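Local coordinates for p-47 protein (Clostridium botulinum E1 str. 'BoNT E Beluga', PDB 5WIX) that is of unknown function but has a TULIP-domain fold resembling bactericidal/permeability-increasing protein, which hints at lipid binding, at residues I238-F243 / L422-C427; T274-N279 / S303-E308; G309-T314 / E335-F340. All coordinates share one frame; numbering follows the deposited sequence.

Interaction 1. Residues I238-F243 / L422-C427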
loop_
_atom_site.group_PDB
_atom_site.type_symbol
_atom_site.label_atom_id
_atom_site.label_comp_id
_atom_site.label_asym_id
_atom_site.label_seq_id
_atom_site.Cartn_x
_atom_site.Cartn_y
_atom_site.Cartn_z
ATOM N N ILE A 238 1.599 -3.081 0.019
ATOM C CA ILE A 238 1.879 -3.513 -1.360
ATOM C C ILE A 238 1.715 -5.027 -1.519
ATOM O O ILE A 238 2.273 -5.808 -0.726
ATOM C CB ILE A 238 3.299 -3.123 -1.787
ATOM C CG1 ILE A 238 3.410 -1.611 -1.963
ATOM C CG2 ILE A 238 3.665 -3.805 -3.073
ATOM C CD1 ILE A 238 4.798 -1.084 -1.659
ATOM N N SER A 239 0.934 -5.428 -2.524
ATOM C CA SER A 239 0.713 -6.843 -2.840
ATOM C C SER A 239 2.039 -7.563 -3.095
ATOM O O SER A 239 3.033 -6.926 -3.462
ATOM C CB SER A 239 -0.181 -6.983 -4.068
ATOM O OG SER A 239 0.569 -6.762 -5.262
ATOM N N GLU A 240 2.053 -8.885 -2.940
ATOM C CA GLU A 240 3.280 -9.639 -3.178
ATOM C C GLU A 240 3.833 -9.410 -4.589
ATOM O O GLU A 240 5.027 -9.141 -4.751
ATOM C CB GLU A 240 3.065 -11.134 -2.953
ATOM C CG GLU A 240 4.075 -12.004 -3.703
ATOM C CD GLU A 240 4.142 -13.431 -3.183
ATOM O OE1 GLU A 240 3.874 -14.366 -3.964
ATOM O OE2 GLU A 240 4.486 -13.624 -2.000
ATOM N N LYS A 241 2.965 -9.490 -5.594
ATOM C CA LYS A 241 3.397 -9.354 -6.981
ATOM C C LYS A 241 4.148 -8.047 -7.182
ATOM O O LYS A 241 5.341 -8.055 -7.508
ATOM C CB LYS A 241 2.210 -9.441 -7.952
ATOM C CG LYS A 241 2.605 -9.365 -9.433
ATOM C CD LYS A 241 1.414 -9.630 -10.377
ATOM C CE LYS A 241 0.944 -8.351 -11.083
ATOM N NZ LYS A 241 2.077 -7.500 -11.602
ATOM N N LEU A 242 3.480 -6.922 -6.949
ATOM C CA LEU A 242 4.114 -5.613 -7.151
ATOM C C LEU A 242 5.467 -5.508 -6.455
ATOM O O LEU A 242 6.411 -4.880 -6.961
ATOM C CB LEU A 242 3.191 -4.506 -6.656
ATOM C CG LEU A 242 1.905 -4.366 -7.469
ATOM C CD1 LEU A 242 1.118 -3.178 -6.971
ATOM C CD2 LEU A 242 2.211 -4.197 -8.945
ATOM N N PHE A 243 5.560 -6.148 -5.297
ATOM C CA PHE A 243 6.819 -6.198 -4.569
ATOM C C PHE A 243 7.886 -6.957 -5.352
ATOM O O PHE A 243 8.997 -6.451 -5.552
ATOM C CB PHE A 243 6.628 -6.864 -3.221
ATOM C CG PHE A 243 7.910 -7.317 -2.586
ATOM C CD1 PHE A 243 8.765 -6.402 -1.984
ATOM C CD2 PHE A 243 8.244 -8.666 -2.561
ATOM C CE1 PHE A 243 9.942 -6.824 -1.369
ATOM C CE2 PHE A 243 9.425 -9.096 -1.950
ATOM C CZ PHE A 243 10.274 -8.177 -1.354
ATOM N N LEU A 422 7.831 -7.104 5.665
ATOM C CA LEU A 422 7.620 -8.027 4.574
ATOM C C LEU A 422 7.083 -9.294 5.168
ATOM O O LEU A 422 7.848 -10.136 5.625
ATOM C CB LEU A 422 8.917 -8.302 3.823
ATOM C CG LEU A 422 8.806 -9.276 2.647
ATOM C CD1 LEU A 422 8.057 -8.610 1.499
ATOM C CD2 LEU A 422 10.193 -9.728 2.213
ATOM N N ASN A 423 5.764 -9.404 5.205
ATOM C CA ASN A 423 5.112 -10.637 5.601
ATOM C C ASN A 423 4.126 -10.986 4.503
ATOM O O ASN A 423 2.926 -10.766 4.638
ATOM C CB ASN A 423 4.431 -10.480 6.957
ATOM C CG ASN A 423 3.745 -11.750 7.423
ATOM O OD1 ASN A 423 4.157 -12.860 7.080
ATOM N ND2 ASN A 423 2.690 -11.590 8.213
ATOM N N VAL A 424 4.672 -11.515 3.407
ATOM C CA VAL A 424 3.958 -11.831 2.159
ATOM C C VAL A 424 3.592 -10.571 1.392
ATOM O O VAL A 424 3.871 -10.442 0.194
ATOM C CB VAL A 424 2.677 -12.642 2.387
ATOM C CG1 VAL A 424 2.060 -13.010 1.044
ATOM C CG2 VAL A 424 2.982 -13.889 3.194
ATOM N N GLY A 425 2.945 -9.646 2.081
ATOM C CA GLY A 425 2.713 -8.340 1.516
ATOM C C GLY A 425 3.872 -7.464 1.931
ATOM O O GLY A 425 4.688 -7.848 2.787
ATOM N N PHE A 426 3.962 -6.285 1.333
ATOM C CA PHE A 426 5.078 -5.395 1.632
ATOM C C PHE A 426 4.445 -4.156 2.188
ATOM O O PHE A 426 3.658 -3.500 1.493
ATOM C CB PHE A 426 5.931 -5.080 0.383
ATOM C CG PHE A 426 7.102 -4.156 0.656
ATOM C CD1 PHE A 426 8.330 -4.664 1.060
ATOM C CD2 PHE A 426 6.975 -2.780 0.498
ATOM C CE1 PHE A 426 9.398 -3.814 1.315
ATOM C CE2 PHE A 426 8.052 -1.929 0.744
ATOM C CZ PHE A 426 9.260 -2.449 1.153
ATOM N N CYS A 427 4.753 -3.866 3.448
ATOM C CA CYS A 427 4.026 -2.860 4.199
ATOM C C CYS A 427 4.949 -1.779 4.695
ATOM O O CYS A 427 5.972 -2.055 5.350
ATOM C CB CYS A 427 3.294 -3.489 5.386
ATOM S SG CYS A 427 2.437 -2.285 6.475
#
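Ile238 N gives its hydrogen to Phe426 O over 2.6 Å, at an N-H...O angle of 164°. The return bond, from Phe426 N to Ile238 O, spans 2.7 Å and is equally straight. Together they make Ile238 and Phe426 a hydrogen-bonded antiparallel pair at the point where one strand ends and the other begins, and a pair of this kind sets both side chains on the same face of the sheet. There they lie side by side: with CG anti to the backbone N (chi1 -180°), the Phe426 ring extends alongside Ile238, whose CD1 meets the ring edge at CD2, 3.5 Å away and near the ring plane.

Ser239 then serves as N-cap of the helix, its OG accepting a weak bond from Leu242 N, and the first helical turn presents two more side chains to 422-427. Phe243 is turned back towards this second segment. Its ring runs nearly parallel to that of Phe426, at 17°, yet slid so far aside that the two barely overlap, with centroids 5.4 Å apart. One face of the Phe243 ring is taken by a CH-pi contact from Leu422 CD1, which stands 3.7 Å from the ring centroid. Glu240 meets the bend beside it, its CB lying against Val424 O, while its OE1 is bonded to Gly275 N elsewhere in the chain.

The pair belongs to the central six-stranded antiparallel sheet, in which strand 234-238 runs between strands 25-30 and 426-432. From its end the chain enters helix 240-252. Ile238 and Leu242 also touch Trp184, and Val424 shares a backbone hydrogen bond with Gly309, so this corner is enclosed by several parts of the fold.

Interaction 2. Residues T274-N279 / S303-E308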
loop_
_atom_site.group_PDB
_atom_site.type_symbol
_atom_site.label_atom_id
_atom_site.label_comp_id
_atom_site.label_asym_id
_atom_site.label_seq_id
_atom_site.Cartn_x
_atom_site.Cartn_y
_atom_site.Cartn_z
ATOM N N THR A 274 -0.177 -12.936 -6.203
ATOM C CA THR A 274 0.920 -13.827 -5.840
ATOM C C THR A 274 1.814 -14.034 -7.061
ATOM O O THR A 274 1.306 -14.282 -8.156
ATOM C CB THR A 274 0.377 -15.177 -5.336
ATOM O OG1 THR A 274 -0.549 -14.931 -4.278
ATOM C CG2 THR A 274 1.475 -16.073 -4.815
ATOM N N GLY A 275 3.132 -13.934 -6.887
ATOM C CA GLY A 275 4.038 -14.002 -8.022
ATOM C C GLY A 275 5.432 -14.578 -7.799
ATOM O O GLY A 275 6.059 -14.344 -6.757
ATOM N N ILE A 276 5.922 -15.317 -8.799
ATOM C CA ILE A 276 7.264 -15.914 -8.776
ATOM C C ILE A 276 8.234 -15.296 -9.804
ATOM O O ILE A 276 7.848 -14.980 -10.933
ATOM C CB ILE A 276 7.183 -17.435 -9.022
ATOM C CG1 ILE A 276 6.545 -18.119 -7.822
ATOM C CG2 ILE A 276 8.562 -18.037 -9.266
ATOM C CD1 ILE A 276 6.672 -19.628 -7.851
ATOM N N ILE A 277 9.490 -15.124 -9.408
ATOM C CA ILE A 277 10.518 -14.678 -10.337
ATOM C C ILE A 277 11.170 -15.845 -11.083
ATOM O O ILE A 277 11.897 -16.647 -10.486
ATOM C CB ILE A 277 11.617 -13.905 -9.617
ATOM C CG1 ILE A 277 11.045 -12.636 -8.980
ATOM C CG2 ILE A 277 12.734 -13.566 -10.593
ATOM C CD1 ILE A 277 12.072 -11.760 -8.222
ATOM N N LYS A 278 10.914 -15.947 -12.380
ATOM C CA LYS A 278 11.674 -16.885 -13.191
ATOM C C LYS A 278 12.544 -16.157 -14.223
ATOM O O LYS A 278 12.288 -15.003 -14.568
ATOM C CB LYS A 278 10.737 -17.872 -13.873
ATOM C CG LYS A 278 10.123 -18.888 -12.923
ATOM C CD LYS A 278 9.712 -20.134 -13.700
ATOM C CE LYS A 278 9.146 -21.216 -12.797
ATOM N NZ LYS A 278 7.813 -20.838 -12.247
ATOM N N ASN A 279 13.594 -16.818 -14.693
ATOM C CA ASN A 279 14.396 -16.269 -15.786
ATOM C C ASN A 279 13.694 -16.422 -17.145
ATOM O O ASN A 279 13.016 -17.429 -17.408
ATOM C CB ASN A 279 15.762 -16.936 -15.823
ATOM C CG ASN A 279 15.674 -18.422 -16.088
ATOM O OD1 ASN A 279 14.749 -19.102 -15.639
ATOM N ND2 ASN A 279 16.644 -18.938 -16.828
ATOM N N SER A 303 14.848 -19.418 -10.402
ATOM C CA SER A 303 13.580 -19.218 -9.721
ATOM C C SER A 303 13.781 -18.607 -8.334
ATOM O O SER A 303 14.635 -19.044 -7.560
ATOM C CB SER A 303 12.823 -20.532 -9.613
ATOM O OG SER A 303 12.524 -20.790 -8.253
ATOM N N MET A 304 12.999 -17.575 -8.044
ATOM C CA MET A 304 12.967 -16.964 -6.723
ATOM C C MET A 304 11.509 -16.747 -6.327
ATOM O O MET A 304 10.840 -15.889 -6.896
ATOM C CB MET A 304 13.734 -15.642 -6.723
ATOM C CG MET A 304 14.157 -15.139 -5.343
ATOM S SD MET A 304 15.064 -13.558 -5.374
ATOM C CE MET A 304 16.310 -13.807 -4.105
ATOM N N GLU A 305 11.003 -17.547 -5.388
ATOM C CA GLU A 305 9.632 -17.377 -4.864
ATOM C C GLU A 305 9.655 -16.963 -3.389
ATOM O O GLU A 305 10.603 -17.275 -2.662
ATOM C CB GLU A 305 8.797 -18.665 -5.047
ATOM C CG GLU A 305 8.986 -19.747 -3.978
ATOM C CD GLU A 305 8.200 -21.032 -4.272
ATOM O OE1 GLU A 305 8.275 -21.528 -5.417
ATOM O OE2 GLU A 305 7.512 -21.549 -3.358
ATOM N N LEU A 306 8.625 -16.250 -2.941
ATOM C CA LEU A 306 8.602 -15.815 -1.546
ATOM C C LEU A 306 8.200 -16.971 -0.641
ATOM O O LEU A 306 7.289 -17.741 -0.957
ATOM C CB LEU A 306 7.663 -14.638 -1.356
ATOM C CG LEU A 306 7.869 -13.911 -0.033
ATOM C CD1 LEU A 306 9.269 -13.362 0.045
ATOM C CD2 LEU A 306 6.854 -12.800 0.136
ATOM N N PHE A 307 8.873 -17.075 0.498
ATOM C CA PHE A 307 8.848 -18.293 1.308
ATOM C C PHE A 307 8.832 -17.968 2.818
ATOM O O PHE A 307 9.572 -17.096 3.290
ATOM C CB PHE A 307 10.057 -19.152 0.889
ATOM C CG PHE A 307 10.490 -20.195 1.885
ATOM C CD1 PHE A 307 9.825 -21.403 1.988
ATOM C CD2 PHE A 307 11.636 -19.998 2.649
ATOM C CE1 PHE A 307 10.258 -22.374 2.882
ATOM C CE2 PHE A 307 12.072 -20.961 3.548
ATOM C CZ PHE A 307 11.384 -22.150 3.665
ATOM N N GLU A 308 7.958 -18.642 3.561
ATOM C CA GLU A 308 7.789 -18.404 5.003
ATOM C C GLU A 308 7.622 -16.918 5.357
ATOM O O GLU A 308 8.169 -16.459 6.364
ATOM C CB GLU A 308 8.975 -18.988 5.803
ATOM C CG GLU A 308 8.830 -20.476 6.179
ATOM C CD GLU A 308 10.097 -21.085 6.789
ATOM O OE1 GLU A 308 11.008 -20.320 7.190
ATOM O OE2 GLU A 308 10.177 -22.338 6.857
#
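Strands 275-279 and 303-307 run antiparallel, their short axes approaching to 4.7 Å with their directions 170° apart. Ile277 and Met304 form a hydrogen-bonded pair: Ile277 N reaches Met304 O at 3.0 Å, and Met304 N reaches Ile277 O at 2.8 Å. Ile277 O also receives a CA-H...O contact from Ser303. Lys278 and Ser303 follow as a non-hydrogen-bonded pair. Beyond Ile276 the strands splay apart, and Gly275 CA already stands 8.1 Å from Leu306 CA.

Across the pair, Ile277 and Met304 share a face, their CB atoms 4.0 Å apart. The thioether end of Met304 then leads away from Ile277, towards Leu312 and Thr314 on the next strand, while both residues rest on Leu248 of helix 240-252. The other face carries a mixed contact between Ile276 and Glu305, whose side chains lie alongside each other and point the same way. Glu305 CB touches Ile276 CG1 and CD1 at 3.6 Å; Glu305 CG, set between the backbone N and the carbonyl carbon (chi1 83°), carries the carboxylate alongside, with OE1 3.5 Å from Ile276 CD1. This carboxylate makes a long, weak ion pair with Arg315.

One worked example thus contains the essentials of a curved antiparallel sheet: an apolar side covered by a helix and a more polar side turned from it. At the splayed end Glu240 of that helix touches both Thr274 and Leu306. Such a strongly curled sheet wrapped against helices is what characterises the TULIP domain fold to which this protein belongs.

Interaction 3. Residues G309-T314 / E335-F340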
loop_
_atom_site.group_PDB
_atom_site.type_symbol
_atom_site.label_atom_id
_atom_site.label_comp_id
_atom_site.label_asym_id
_atom_site.label_seq_id
_atom_site.Cartn_x
_atom_site.Cartn_y
_atom_site.Cartn_z
ATOM N N GLY A 309 6.889 -16.174 4.526
ATOM C CA GLY A 309 6.571 -14.783 4.817
ATOM C C GLY A 309 7.629 -13.737 4.509
ATOM O O GLY A 309 7.388 -12.847 3.687
ATOM N N ASN A 310 8.790 -13.828 5.164
ATOM C CA ASN A 310 9.832 -12.804 5.020
ATOM C C ASN A 310 11.146 -13.305 4.371
ATOM O O ASN A 310 12.126 -12.552 4.259
ATOM C CB ASN A 310 10.145 -12.177 6.386
ATOM C CG ASN A 310 10.813 -13.155 7.355
ATOM O OD1 ASN A 310 10.658 -14.377 7.242
ATOM N ND2 ASN A 310 11.555 -12.610 8.325
ATOM N N LYS A 311 11.163 -14.566 3.942
ATOM C CA LYS A 311 12.364 -15.131 3.311
ATOM C C LYS A 311 12.187 -15.417 1.796
ATOM O O LYS A 311 11.082 -15.734 1.328
ATOM C CB LYS A 311 12.793 -16.422 4.043
ATOM C CG LYS A 311 12.991 -16.300 5.576
ATOM C CD LYS A 311 13.164 -17.688 6.236
ATOM C CE LYS A 311 12.925 -17.672 7.747
ATOM N NZ LYS A 311 11.536 -17.233 8.155
ATOM N N LEU A 312 13.278 -15.301 1.037
ATOM C CA LEU A 312 13.294 -15.682 -0.384
ATOM C C LEU A 312 14.029 -17.008 -0.600
ATOM O O LEU A 312 15.152 -17.195 -0.123
ATOM C CB LEU A 312 13.951 -14.587 -1.227
ATOM C CG LEU A 312 13.261 -13.228 -1.156
ATOM C CD1 LEU A 312 14.284 -12.184 -1.402
ATOM C CD2 LEU A 312 12.160 -13.114 -2.193
ATOM N N LYS A 313 13.364 -17.929 -1.290
ATOM C CA LYS A 313 13.934 -19.228 -1.642
ATOM C C LYS A 313 14.399 -19.162 -3.083
ATOM O O LYS A 313 13.587 -19.022 -4.002
ATOM C CB LYS A 313 12.900 -20.357 -1.460
ATOM C CG LYS A 313 13.382 -21.770 -1.843
ATOM C CD LYS A 313 12.883 -22.832 -0.827
ATOM C CE LYS A 313 11.644 -23.587 -1.299
ATOM N NZ LYS A 313 11.087 -24.500 -0.252
ATOM N N THR A 314 15.707 -19.245 -3.291
ATOM C CA THR A 314 16.230 -19.188 -4.645
ATOM C C THR A 314 16.669 -20.566 -5.125
ATOM O O THR A 314 17.278 -21.340 -4.377
ATOM C CB THR A 314 17.370 -18.219 -4.729
ATOM O OG1 THR A 314 17.008 -17.014 -4.011
ATOM C CG2 THR A 314 17.651 -17.907 -6.177
ATOM N N GLU A 335 20.407 -24.247 -4.125
ATOM C CA GLU A 335 19.227 -23.708 -3.439
ATOM C C GLU A 335 19.706 -22.822 -2.297
ATOM O O GLU A 335 20.557 -23.230 -1.501
ATOM C CB GLU A 335 18.303 -24.798 -2.904
ATOM C CG GLU A 335 17.031 -24.220 -2.254
ATOM C CD GLU A 335 16.143 -25.256 -1.562
ATOM O OE1 GLU A 335 14.919 -25.276 -1.827
ATOM O OE2 GLU A 335 16.659 -26.035 -0.735
ATOM N N CYS A 336 19.165 -21.609 -2.217
ATOM C CA CYS A 336 19.697 -20.614 -1.287
ATOM C C CYS A 336 18.633 -19.660 -0.768
ATOM O O CYS A 336 18.092 -18.831 -1.518
ATOM C CB CYS A 336 20.818 -19.809 -1.953
ATOM S SG CYS A 336 21.510 -18.504 -0.910
ATOM N N ILE A 337 18.364 -19.779 0.529
ATOM C CA ILE A 337 17.393 -18.957 1.237
ATOM C C ILE A 337 17.981 -17.609 1.669
ATOM O O ILE A 337 18.993 -17.565 2.375
ATOM C CB ILE A 337 16.900 -19.687 2.463
ATOM C CG1 ILE A 337 16.607 -21.152 2.122
ATOM C CG2 ILE A 337 15.703 -18.961 3.061
ATOM C CD1 ILE A 337 15.476 -21.334 1.158
ATOM N N THR A 338 17.361 -16.511 1.246
ATOM C CA THR A 338 17.760 -15.198 1.740
ATOM C C THR A 338 16.619 -14.605 2.550
ATOM O O THR A 338 15.476 -15.038 2.400
ATOM C CB THR A 338 18.130 -14.246 0.615
ATOM O OG1 THR A 338 17.015 -14.123 -0.275
ATOM C CG2 THR A 338 19.286 -14.797 -0.147
ATOM N N LYS A 339 16.932 -13.610 3.385
ATOM C CA LYS A 339 15.977 -13.082 4.363
ATOM C C LYS A 339 15.847 -11.558 4.389
ATOM O O LYS A 339 16.845 -10.844 4.399
ATOM C CB LYS A 339 16.359 -13.562 5.768
ATOM C CG LYS A 339 15.471 -13.041 6.879
ATOM C CD LYS A 339 15.958 -13.492 8.263
ATOM C CE LYS A 339 14.968 -13.083 9.375
ATOM N NZ LYS A 339 15.397 -13.485 10.750
ATOM N N PHE A 340 14.608 -11.074 4.434
ATOM C CA PHE A 340 14.326 -9.649 4.575
ATOM C C PHE A 340 14.919 -9.122 5.868
ATOM O O PHE A 340 14.960 -9.827 6.867
ATOM C CB PHE A 340 12.819 -9.405 4.541
ATOM C CG PHE A 340 12.410 -8.002 4.897
ATOM C CD1 PHE A 340 12.329 -7.020 3.921
ATOM C CD2 PHE A 340 12.060 -7.674 6.198
ATOM C CE1 PHE A 340 11.935 -5.730 4.244
ATOM C CE2 PHE A 340 11.660 -6.392 6.525
ATOM C CZ PHE A 340 11.596 -5.421 5.551
#
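Asn310 O accepts from Phe340 N at 2.9 Å, opening the paired part of the antiparallel beta hairpin formed by strands 311-322 and 328-343. Two further exchanges follow, each with a bond in both directions: Leu312 with Thr338, where Thr338 N lies 2.7 Å from Leu312 O, and Thr314 with Cys336. Cys336 O has a second, weak donor in Thr314 OG1, brought there by a first torsion that sets the hydroxyl beside the backbone N (chi1 -45°).

On the face of Lys311, Lys313, Ile337 and Lys339, the Lys313 chain bends at chi2 and chi3 and lies alongside Ile337, its CD 3.6 Å from Ile337 CD1. The same CD touches Glu335 OE1, yet Lys313 NZ remains 4.2 Å from that oxygen, too far for a salt bridge. The opposite face is largely buried: Leu312 crosses over Thr338 OG1, and Leu391 covers Thr314, Cys336 and Thr338.

Further out, strand 293-307 flanks the hairpin on one side, with Met304 against Leu312 and Thr314, and strand 348-363 on the other. Phe340 reaches Ile420 and Leu422 of the central sheet. Where the hairpin meets the turn before it, Lys339 CE packs on the Asn310 amide nitrogen, while Asn310 OD1 accepts from Lys311 NZ at 3.1 Å, the donor lying in the carbonyl plane.

From the N terminus, the chain first reaches 238-243, whose partner 422-427 comes only near the C terminus; interaction 1 therefore closes a long loop that contains the other two. Within it, interaction 2 closes a short excursion between 274-279 and 303-308, and interaction 3 opens directly afterwards, at 309-314, to close on 335-340. These two stand in series rather than crossing, and they involve neighbouring strands of one eight-stranded sheet, where Glu305 O probably bonds Lys313 N. Contacts of Glu240 with Gly275 and of Val424 with Gly309 join one end of the curled sheet to the start of helix 240-252 and to the turn before strand 426-432 of the central sheet.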